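Local coordinates for protein copper-containing nitrite reductase (Hyphomicrobium denitrificans 1NES1, PDB 6TFO) that probably reduces nitrite to nitric oxide at copper centres, taking electrons from cytochrome c, as a multidomain member of the multicopper oxidase family, at residues V282-E285 with G286-Q290; Y328-N332 with G333-A337; S422-H426 with G427-F431. All coordinates share one frame; numbering follows the deposited sequence.

Contact 1: V282-E285 with G286-Q290; sequences VEPE and GGLPQ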
ATOM      1  N   VAL C 282      24.841   4.957 -49.838  1.00 47.15           N
ATOM      2  CA  VAL C 282      26.080   5.096 -50.653  1.00 49.11           C
ATOM      3  C   VAL C 282      25.952   4.098 -51.810  1.00 48.04           C
ATOM      4  O   VAL C 282      26.147   2.897 -51.588  1.00 44.53           O
ATOM      5  CB  VAL C 282      27.338   4.885 -49.797  1.00 47.00           C
ATOM      6  CG1 VAL C 282      28.605   5.105 -50.595  1.00 47.47           C
ATOM      7  CG2 VAL C 282      27.323   5.798 -48.587  1.00 51.03           C
ATOM      8  N   GLU C 283      25.532   4.575 -52.985  1.00 48.72           N
ATOM      9  CA  GLU C 283      25.311   3.721 -54.181  1.00 50.55           C
ATOM     10  C   GLU C 283      26.629   3.086 -54.620  1.00 50.55           C
ATOM     11  O   GLU C 283      27.676   3.729 -54.639  1.00 52.52           O
ATOM     12  CB  GLU C 283      24.723   4.534 -55.328  1.00 51.16           C
ATOM     13  CG  GLU C 283      23.226   4.769 -55.215  1.00 51.29           C
ATOM     14  CD  GLU C 283      22.643   5.341 -56.495  1.00 52.11           C
ATOM     15  OE1 GLU C 283      23.264   5.128 -57.542  1.00 60.20           O
ATOM     16  OE2 GLU C 283      21.578   5.984 -56.452  1.00 51.93           O
ATOM     17  N   PRO C 284      26.633   1.797 -55.011  1.00 55.37           N
ATOM     18  CA  PRO C 284      27.821   1.198 -55.622  1.00 60.49           C
ATOM     19  C   PRO C 284      28.011   1.824 -57.017  1.00 62.80           C
ATOM     20  O   PRO C 284      27.081   2.462 -57.487  1.00 61.42           O
ATOM     21  CB  PRO C 284      27.469  -0.301 -55.667  1.00 61.45           C
ATOM     22  CG  PRO C 284      25.950  -0.336 -55.756  1.00 55.34           C
ATOM     23  CD  PRO C 284      25.482   0.879 -54.984  1.00 57.05           C
ATOM     24  N   GLU C 285      29.172   1.641 -57.654  1.00 69.52           N
ATOM     25  CA  GLU C 285      29.515   2.296 -58.952  1.00 64.01           C
ATOM     26  C   GLU C 285      28.387   2.095 -59.972  1.00 60.99           C
ATOM     27  O   GLU C 285      27.967   3.105 -60.598  1.00 56.69           O
ATOM     28  CB  GLU C 285      30.844   1.773 -59.487  1.00 70.74           C
ATOM     29  CG  GLU C 285      32.040   2.276 -58.709  1.00 77.96           C
ATOM     30  CD  GLU C 285      33.299   2.423 -59.541  1.00 88.67           C
ATOM     31  OE1 GLU C 285      34.138   3.262 -59.167  1.00 92.56           O
ATOM     32  OE2 GLU C 285      33.418   1.717 -60.572  1.00 91.36           O
ATOM     33  N   GLY C 286      27.856   0.874 -60.092  1.00 52.74           N
ATOM     34  CA  GLY C 286      26.760   0.567 -61.039  1.00 56.59           C
ATOM     35  C   GLY C 286      25.460   1.321 -60.783  1.00 59.27           C
ATOM     36  O   GLY C 286      24.642   1.401 -61.699  1.00 64.02           O
ATOM     37  N   GLY C 287      25.241   1.854 -59.579  1.00 62.44           N
ATOM     38  CA  GLY C 287      23.894   2.155 -59.057  1.00 57.83           C
ATOM     39  C   GLY C 287      23.275   0.885 -58.500  1.00 61.92           C
ATOM     40  O   GLY C 287      23.925  -0.160 -58.577  1.00 67.05           O
ATOM     41  N   LEU C 288      22.073   0.955 -57.945  1.00 62.62           N
ATOM     42  CA  LEU C 288      21.325  -0.247 -57.509  1.00 60.62           C
ATOM     43  C   LEU C 288      20.545  -0.754 -58.709  1.00 53.88           C
ATOM     44  O   LEU C 288      20.235   0.026 -59.597  1.00 47.33           O
ATOM     45  CB  LEU C 288      20.367   0.112 -56.367  1.00 60.35           C
ATOM     46  CG  LEU C 288      21.017   0.459 -55.031  1.00 59.72           C
ATOM     47  CD1 LEU C 288      19.945   0.899 -54.057  1.00 62.53           C
ATOM     48  CD2 LEU C 288      21.788  -0.719 -54.455  1.00 54.81           C
ATOM     49  N   PRO C 289      20.182  -2.055 -58.756  1.00 50.45           N
ATOM     50  CA  PRO C 289      19.319  -2.564 -59.816  1.00 48.49           C
ATOM     51  C   PRO C 289      18.147  -1.616 -60.083  1.00 53.16           C
ATOM     52  O   PRO C 289      17.585  -1.085 -59.151  1.00 52.33           O
ATOM     53  CB  PRO C 289      18.861  -3.911 -59.249  1.00 47.56           C
ATOM     54  CG  PRO C 289      20.047  -4.376 -58.410  1.00 45.82           C
ATOM     55  CD  PRO C 289      20.625  -3.108 -57.820  1.00 49.32           C
ATOM     56  N   GLN C 290      17.834  -1.392 -61.358  1.00 63.06           N
ATOM     57  CA  GLN C 290      16.728  -0.481 -61.741  1.00 61.28           C
ATOM     58  C   GLN C 290      15.448  -1.113 -61.210  1.00 54.83           C
ATOM     59  O   GLN C 290      15.282  -2.305 -61.320  1.00 51.52           O
ATOM     60  CB  GLN C 290      16.648  -0.235 -63.244  1.00 66.42           C
ATOM     61  CG  GLN C 290      15.455   0.633 -63.619  1.00 74.96           C
ATOM     62  CD  GLN C 290      15.234   0.754 -65.108  1.00 85.63           C
ATOM     63  OE1 GLN C 290      14.100   0.787 -65.596  1.00 88.22           O
ATOM     64  NE2 GLN C 290      16.326   0.828 -65.849  1.00 79.30           N
TER

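Contact 2: Y328-N332 with G333-A337; sequences YFLFN and GSVGA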
ATOM      1  N   TYR C 328       5.002   3.329 -27.612  1.00 42.29           N
ATOM      2  CA  TYR C 328       4.767   3.542 -29.062  1.00 47.77           C
ATOM      3  C   TYR C 328       5.862   2.841 -29.878  1.00 46.25           C
ATOM      4  O   TYR C 328       7.061   3.020 -29.584  1.00 42.97           O
ATOM      5  CB  TYR C 328       4.684   5.036 -29.370  1.00 47.65           C
ATOM      6  CG  TYR C 328       3.501   5.730 -28.739  1.00 44.28           C
ATOM      7  CD1 TYR C 328       3.521   6.121 -27.407  1.00 40.49           C
ATOM      8  CD2 TYR C 328       2.370   6.014 -29.486  1.00 43.95           C
ATOM      9  CE1 TYR C 328       2.443   6.768 -26.832  1.00 41.91           C
ATOM     10  CE2 TYR C 328       1.278   6.659 -28.928  1.00 43.63           C
ATOM     11  CZ  TYR C 328       1.313   7.027 -27.594  1.00 43.56           C
ATOM     12  OH  TYR C 328       0.252   7.678 -27.039  1.00 48.62           O
ATOM     13  N   PHE C 329       5.426   2.020 -30.841  1.00 43.79           N
ATOM     14  CA  PHE C 329       6.238   1.449 -31.945  1.00 42.67           C
ATOM     15  C   PHE C 329       5.747   2.098 -33.242  1.00 39.39           C
ATOM     16  O   PHE C 329       4.552   1.877 -33.580  1.00 38.65           O
ATOM     17  CB  PHE C 329       6.056  -0.067 -31.993  1.00 42.13           C
ATOM     18  CG  PHE C 329       6.887  -0.828 -31.002  1.00 43.68           C
ATOM     19  CD1 PHE C 329       8.208  -1.132 -31.273  1.00 42.73           C
ATOM     20  CD2 PHE C 329       6.356  -1.224 -29.789  1.00 45.33           C
ATOM     21  CE1 PHE C 329       8.974  -1.841 -30.358  1.00 44.24           C
ATOM     22  CE2 PHE C 329       7.128  -1.922 -28.873  1.00 45.02           C
ATOM     23  CZ  PHE C 329       8.430  -2.233 -29.165  1.00 40.03           C
ATOM     24  N   LEU C 330       6.600   2.863 -33.926  1.00 34.89           N
ATOM     25  CA  LEU C 330       6.158   3.744 -35.042  1.00 40.39           C
ATOM     26  C   LEU C 330       6.970   3.540 -36.331  1.00 42.79           C
ATOM     27  O   LEU C 330       8.225   3.405 -36.267  1.00 44.15           O
ATOM     28  CB  LEU C 330       6.264   5.200 -34.582  1.00 41.48           C
ATOM     29  CG  LEU C 330       5.567   5.523 -33.262  1.00 40.33           C
ATOM     30  CD1 LEU C 330       6.028   6.879 -32.763  1.00 40.62           C
ATOM     31  CD2 LEU C 330       4.055   5.459 -33.412  1.00 39.41           C
ATOM     32  N   PHE C 331       6.263   3.584 -37.467  1.00 45.04           N
ATOM     33  CA  PHE C 331       6.846   3.844 -38.812  1.00 44.78           C
ATOM     34  C   PHE C 331       6.774   5.346 -39.078  1.00 45.72           C
ATOM     35  O   PHE C 331       5.681   5.896 -38.997  1.00 45.06           O
ATOM     36  CB  PHE C 331       6.098   3.088 -39.913  1.00 40.38           C
ATOM     37  CG  PHE C 331       6.232   1.586 -39.873  1.00 36.92           C
ATOM     38  CD1 PHE C 331       7.463   0.984 -39.658  1.00 36.65           C
ATOM     39  CD2 PHE C 331       5.131   0.771 -40.086  1.00 38.17           C
ATOM     40  CE1 PHE C 331       7.580  -0.396 -39.626  1.00 35.18           C
ATOM     41  CE2 PHE C 331       5.252  -0.615 -40.071  1.00 35.19           C
ATOM     42  CZ  PHE C 331       6.470  -1.193 -39.826  1.00 36.95           C
ATOM     43  N   ASN C 332       7.921   5.973 -39.353  1.00 51.95           N
ATOM     44  CA  ASN C 332       8.034   7.378 -39.821  1.00 49.54           C
ATOM     45  C   ASN C 332       7.275   8.271 -38.834  1.00 49.97           C
ATOM     46  O   ASN C 332       6.479   9.127 -39.279  1.00 50.65           O
ATOM     47  CB  ASN C 332       7.536   7.541 -41.265  1.00 50.48           C
ATOM     48  CG  ASN C 332       8.365   6.798 -42.298  1.00 49.02           C
ATOM     49  OD1 ASN C 332       9.092   5.861 -41.981  1.00 46.21           O
ATOM     50  ND2 ASN C 332       8.262   7.201 -43.550  1.00 40.56           N
ATOM     51  N   GLY C 333       7.480   8.042 -37.539  1.00 46.94           N
ATOM     52  CA  GLY C 333       7.342   9.096 -36.515  1.00 52.03           C
ATOM     53  C   GLY C 333       6.004   9.173 -35.797  1.00 46.80           C
ATOM     54  O   GLY C 333       5.978   9.806 -34.740  1.00 48.50           O
ATOM     55  N   SER C 334       4.923   8.602 -36.321  1.00 43.96           N
ATOM     56  CA  SER C 334       3.568   8.861 -35.779  1.00 47.19           C
ATOM     57  C   SER C 334       2.662   7.641 -35.951  1.00 48.66           C
ATOM     58  O   SER C 334       2.912   6.812 -36.837  1.00 40.09           O
ATOM     59  CB  SER C 334       2.948  10.097 -36.402  1.00 49.48           C
ATOM     60  OG  SER C 334       2.280   9.778 -37.616  1.00 45.49           O
ATOM     61  N   VAL C 335       1.645   7.544 -35.096  1.00 48.57           N
ATOM     62  CA  VAL C 335       0.522   6.590 -35.282  1.00 51.57           C
ATOM     63  C   VAL C 335      -0.260   7.100 -36.491  1.00 51.99           C
ATOM     64  O   VAL C 335      -0.515   8.317 -36.553  1.00 56.36           O
ATOM     65  CB  VAL C 335      -0.356   6.464 -34.024  1.00 49.79           C
ATOM     66  CG1 VAL C 335      -1.445   5.420 -34.208  1.00 46.90           C
ATOM     67  CG2 VAL C 335       0.477   6.156 -32.784  1.00 50.23           C
ATOM     68  N   GLY C 336      -0.534   6.207 -37.440  1.00 48.21           N
ATOM     69  CA  GLY C 336      -1.213   6.511 -38.707  1.00 46.66           C
ATOM     70  C   GLY C 336      -0.284   7.084 -39.773  1.00 47.71           C
ATOM     71  O   GLY C 336      -0.786   7.385 -40.882  1.00 49.19           O
ATOM     72  N   ALA C 337       1.008   7.249 -39.483  1.00 44.35           N
ATOM     73  CA  ALA C 337       2.024   7.768 -40.429  1.00 45.22           C
ATOM     74  C   ALA C 337       1.824   7.148 -41.819  1.00 45.71           C
ATOM     75  O   ALA C 337       1.666   7.908 -42.771  1.00 46.96           O
ATOM     76  CB  ALA C 337       3.406   7.486 -39.912  1.00 46.40           C
TER
HETATM   77  O   HOH W   1       9.356   6.079 -36.597  1.00 38.99           O
HETATM   78  O   HOH W   2       3.437   4.068 -36.980  1.00 40.72           O

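Contact 3: S422-H426 with G427-F431; sequences SRLDH and GLVGF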
ATOM      1  N   SER C 422       2.328  -7.980 -31.367  1.00 36.78           N
ATOM      2  CA  SER C 422       1.795  -7.161 -30.250  1.00 40.09           C
ATOM      3  C   SER C 422       2.058  -5.680 -30.569  1.00 40.30           C
ATOM      4  O   SER C 422       1.298  -4.819 -30.077  1.00 43.10           O
ATOM      5  CB  SER C 422       2.356  -7.566 -28.910  1.00 41.15           C
ATOM      6  OG  SER C 422       1.772  -8.778 -28.473  1.00 40.65           O
ATOM      7  N   ARG C 423       3.041  -5.385 -31.421  1.00 35.97           N
ATOM      8  CA  ARG C 423       3.422  -3.985 -31.712  1.00 35.40           C
ATOM      9  C   ARG C 423       2.386  -3.345 -32.634  1.00 36.94           C
ATOM     10  O   ARG C 423       2.407  -2.122 -32.719  1.00 38.93           O
ATOM     11  CB  ARG C 423       4.843  -3.941 -32.254  1.00 34.55           C
ATOM     12  CG  ARG C 423       5.835  -4.432 -31.221  1.00 38.19           C
ATOM     13  CD  ARG C 423       7.236  -4.612 -31.738  1.00 39.70           C
ATOM     14  NE  ARG C 423       7.956  -5.481 -30.815  1.00 40.70           N
ATOM     15  CZ  ARG C 423       9.206  -5.908 -30.985  1.00 43.26           C
ATOM     16  NH1 ARG C 423       9.918  -5.544 -32.043  1.00 48.53           N
ATOM     17  NH2 ARG C 423       9.748  -6.692 -30.075  1.00 42.52           N
ATOM     18  N   LEU C 424       1.478  -4.122 -33.229  1.00 36.14           N
ATOM     19  CA  LEU C 424       0.253  -3.589 -33.886  1.00 40.66           C
ATOM     20  C   LEU C 424      -0.481  -2.703 -32.876  1.00 42.61           C
ATOM     21  O   LEU C 424      -0.907  -1.597 -33.224  1.00 49.18           O
ATOM     22  CB  LEU C 424      -0.672  -4.738 -34.301  1.00 40.77           C
ATOM     23  CG  LEU C 424      -0.271  -5.548 -35.528  1.00 46.81           C
ATOM     24  CD1 LEU C 424      -1.220  -6.728 -35.734  1.00 47.25           C
ATOM     25  CD2 LEU C 424      -0.230  -4.670 -36.766  1.00 48.66           C
ATOM     26  N   ASP C 425      -0.635  -3.207 -31.656  1.00 44.64           N
ATOM     27  CA  ASP C 425      -1.436  -2.569 -30.578  1.00 48.09           C
ATOM     28  C   ASP C 425      -0.653  -1.407 -29.954  1.00 49.51           C
ATOM     29  O   ASP C 425      -1.163  -0.853 -29.001  1.00 56.64           O
ATOM     30  CB  ASP C 425      -1.873  -3.630 -29.559  1.00 49.88           C
ATOM     31  CG  ASP C 425      -2.679  -4.748 -30.196  1.00 48.40           C
ATOM     32  OD1 ASP C 425      -3.638  -4.403 -30.909  1.00 50.02           O
ATOM     33  OD2 ASP C 425      -2.325  -5.946 -30.003  1.00 51.52           O
ATOM     34  N   HIS C 426       0.521  -1.028 -30.488  1.00 51.30           N
ATOM     35  CA  HIS C 426       1.321   0.154 -30.049  1.00 43.84           C
ATOM     36  C   HIS C 426       1.576   1.136 -31.209  1.00 41.12           C
ATOM     37  O   HIS C 426       2.473   1.983 -31.047  1.00 35.55           O
ATOM     38  CB  HIS C 426       2.644  -0.280 -29.399  1.00 43.91           C
ATOM     39  CG  HIS C 426       2.489  -1.021 -28.108  1.00 50.62           C
ATOM     40  ND1 HIS C 426       2.532  -0.387 -26.878  1.00 49.75           N
ATOM     41  CD2 HIS C 426       2.305  -2.334 -27.841  1.00 48.46           C
ATOM     42  CE1 HIS C 426       2.406  -1.279 -25.917  1.00 51.69           C
ATOM     43  NE2 HIS C 426       2.237  -2.483 -26.483  1.00 47.49           N
ATOM     44  N   GLY C 427       0.838   1.027 -32.325  1.00 40.71           N
ATOM     45  CA  GLY C 427       0.846   1.991 -33.448  1.00 43.14           C
ATOM     46  C   GLY C 427       1.656   1.548 -34.677  1.00 42.32           C
ATOM     47  O   GLY C 427       1.699   2.333 -35.652  1.00 43.15           O
ATOM     48  N   LEU C 428       2.240   0.342 -34.686  1.00 41.04           N
ATOM     49  CA  LEU C 428       3.197  -0.099 -35.735  1.00 38.80           C
ATOM     50  C   LEU C 428       2.484  -0.883 -36.831  1.00 42.36           C
ATOM     51  O   LEU C 428       2.387  -2.127 -36.741  1.00 41.50           O
ATOM     52  CB  LEU C 428       4.291  -0.973 -35.123  1.00 42.42           C
ATOM     53  CG  LEU C 428       5.519  -1.183 -36.011  1.00 37.99           C
ATOM     54  CD1 LEU C 428       6.132   0.147 -36.426  1.00 38.14           C
ATOM     55  CD2 LEU C 428       6.549  -2.029 -35.289  1.00 38.82           C
ATOM     56  N   VAL C 429       2.046  -0.170 -37.858  1.00 43.81           N
ATOM     57  CA  VAL C 429       1.383  -0.756 -39.058  1.00 44.41           C
ATOM     58  C   VAL C 429       1.409   0.311 -40.164  1.00 45.35           C
ATOM     59  O   VAL C 429       1.325   1.513 -39.836  1.00 40.74           O
ATOM     60  CB  VAL C 429      -0.034  -1.239 -38.707  1.00 42.96           C
ATOM     61  CG1 VAL C 429      -0.933  -0.071 -38.354  1.00 46.40           C
ATOM     62  CG2 VAL C 429      -0.665  -2.058 -39.811  1.00 43.41           C
ATOM     63  N   GLY C 430       1.625  -0.114 -41.413  1.00 48.18           N
ATOM     64  CA  GLY C 430       1.630   0.756 -42.605  1.00 47.70           C
ATOM     65  C   GLY C 430       0.887   0.090 -43.749  1.00 47.48           C
ATOM     66  O   GLY C 430       0.787  -1.170 -43.777  1.00 45.51           O
ATOM     67  N   PHE C 431       0.383   0.906 -44.669  1.00 48.24           N
ATOM     68  CA  PHE C 431      -0.335   0.447 -45.883  1.00 47.97           C
ATOM     69  C   PHE C 431       0.459   0.793 -47.152  1.00 50.37           C
ATOM     70  O   PHE C 431       0.991   1.927 -47.303  1.00 52.80           O
ATOM     71  CB  PHE C 431      -1.734   1.042 -45.893  1.00 44.65           C
ATOM     72  CG  PHE C 431      -2.621   0.564 -44.780  1.00 46.02           C
ATOM     73  CD1 PHE C 431      -2.444  -0.695 -44.223  1.00 51.92           C
ATOM     74  CD2 PHE C 431      -3.659   1.360 -44.315  1.00 42.22           C
ATOM     75  CE1 PHE C 431      -3.277  -1.143 -43.209  1.00 53.22           C
ATOM     76  CE2 PHE C 431      -4.495   0.909 -43.309  1.00 46.00           C
ATOM     77  CZ  PHE C 431      -4.308  -0.339 -42.757  1.00 51.56           C
TER

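Contact 1: V282-E285 with G286-Q290
P284 and L288 supply the apolar part of this local contact: ring atom P284 CD rests 4.1 Å from L288 CD2, the two side chains crossing at about a right angle. The proline ring also leans on the backbone beyond the bend, its CG lying 3.5 Å from G287 O. Both side chains then pack on V383 of a neighbouring loop, and L288 further reaches R353 and F355 on strand 351-360.

The backbone interaction is a single clear hydrogen bond, from G287 N to P284 O, 2.9 Å long and nearly straight at 161°. The donor stands well above the carbonyl plane, 46° out of it, and so misses the lone-pair directions. This bond closes a type I beta turn from P284 to G287. The turn follows directly on strand 277-283, in a domain of the cupredoxin type, and swings the chain into the loop that leads to strand 293-302. With an alanine in place of P284, the missing CG and CD would probably open a gap beside L288 CD2 and G287 O and leave the start of the turn freer to flex.

The polar ends meet the turn less directly. E283 keeps CG anti to its carbonyl carbon (chi1 -80°) and runs on extended, which carries OE1 to within 3.4 Å of G287 CA. Its other oxygen, OE2, forms a salt bridge with R201 and accepts a hydrogen bond from I159 N, which probably limits the rotation of the carboxylate beside G287. E285, on the exposed corner, has a bent chain that extends toward R203, a long and weak ion pair.

Contact 2: Y328-N332 with G333-A337
L330 and V335 form the tight side of this local contact, where the methyl L330 CD2 meets V335 CG2 at 3.7 Å. The V335 torsion (chi1 -176°) sets CG1 anti to the backbone N and leaves CG2 as the branch facing strand 328-331. That methyl also abuts the edge of the Y328 ring, in its plane, 3.8 Å from Y328 CD2. L330 CD1 spreads over the turn to lie 3.5 Å from G333 O, and L180 of strand 166-181 packs on Y328 and L330.

The backbone of the bend is joined less directly, through two waters. The type I' turn from F331 to S334 has no clear direct hydrogen bond across it; one water instead donates to L330 O and accepts from G333 N, 2.9 Å from each atom. A second water accepts from F331 N and donates to S334 O at 2.8 Å. A type II turn, S334 to A337, completes the passage from strand 328-331, an edge strand within this chain of a cupredoxin sheet, into helix 337-341. The buried N332 side chain leads away from the turn; ND2 donates to R150 O and Y296 O, and OD1 accepts from M298 N.

Methyl groups thus join the side chains of strand and loop, whereas backbone polar groups that cannot meet across the turn are satisfied through two ordered waters.

Contact 3: S422-H426 with G427-F431
In L428 the first torsion holds CG anti to the backbone N (chi1 -165°), and from there CD2 returns over the preceding turn to lie 4.0 Å from R423 CB. V429 takes the less common setting, with CG1 wedged between its N and its carbonyl carbon (chi1 66°); the backbone puts V429 CB toward L424, and this torsion sets CG2 anti to the backbone N, where it also lies near L424 CD2. The methyl L424 CD2 lies 3.9 Å from V429 CB, and it also comes to 3.6 Å from L428 O.

Two backbone hydrogen bonds tie the end of the 3-10 segment 422-425 to the chain that leaves it. L428 N reaches back to R423 O at 3.2 Å, the longer loop of the pair, while G427 N donates to L424 O at 3.3 Å from well above the carbonyl plane, 60° out of it. R423 O is gripped twice, since H426 N also bonds to it at 3.1 Å, and the two donors approach from opposite faces of the carbonyl. G427 has a positive phi, and a side chain there would collide with H426 O.

The polar ends lead elsewhere. R423 extends to salt bridges with D418 and with E324 of the second subunit. H426 ND1 bonds E327 O and its NE2 bonds I322 O of the second subunit; since both acceptors are carbonyls, the ring may well be protonated. L424 lies about 8 Å, side chain to side chain, from H419, a copper-binding residue.

Nested bonds from L428 to R423 and from G427 to L424, a glycine with positive phi and an apolar touch between L428 and R423 make up a Schellman motif, here ending a 3-10 turn and sending the chain into strand 430-434 of a cupredoxin sheet.

Overall arrangement
From the N terminus, contact 1 comes first, closing the turn after strand 277-283 as the chain leaves one cupredoxin sheet for strand 293-302. Contact 2 closes the bend between strand 328-331 and helix 337-341, and contact 3 the turn between strands 412-418 and 430-434. The three follow in series and none nests in or crosses another. Contact 1 stands apart, its nearest atoms about 17 Å from contact 2 and about 20 Å from contact 3. Contacts 2 and 3 touch: F329 N probably bonds H426 O at 3.0 Å, and L428 packs on strand 328-331, joining that sheet edge to the turn facing the second subunit.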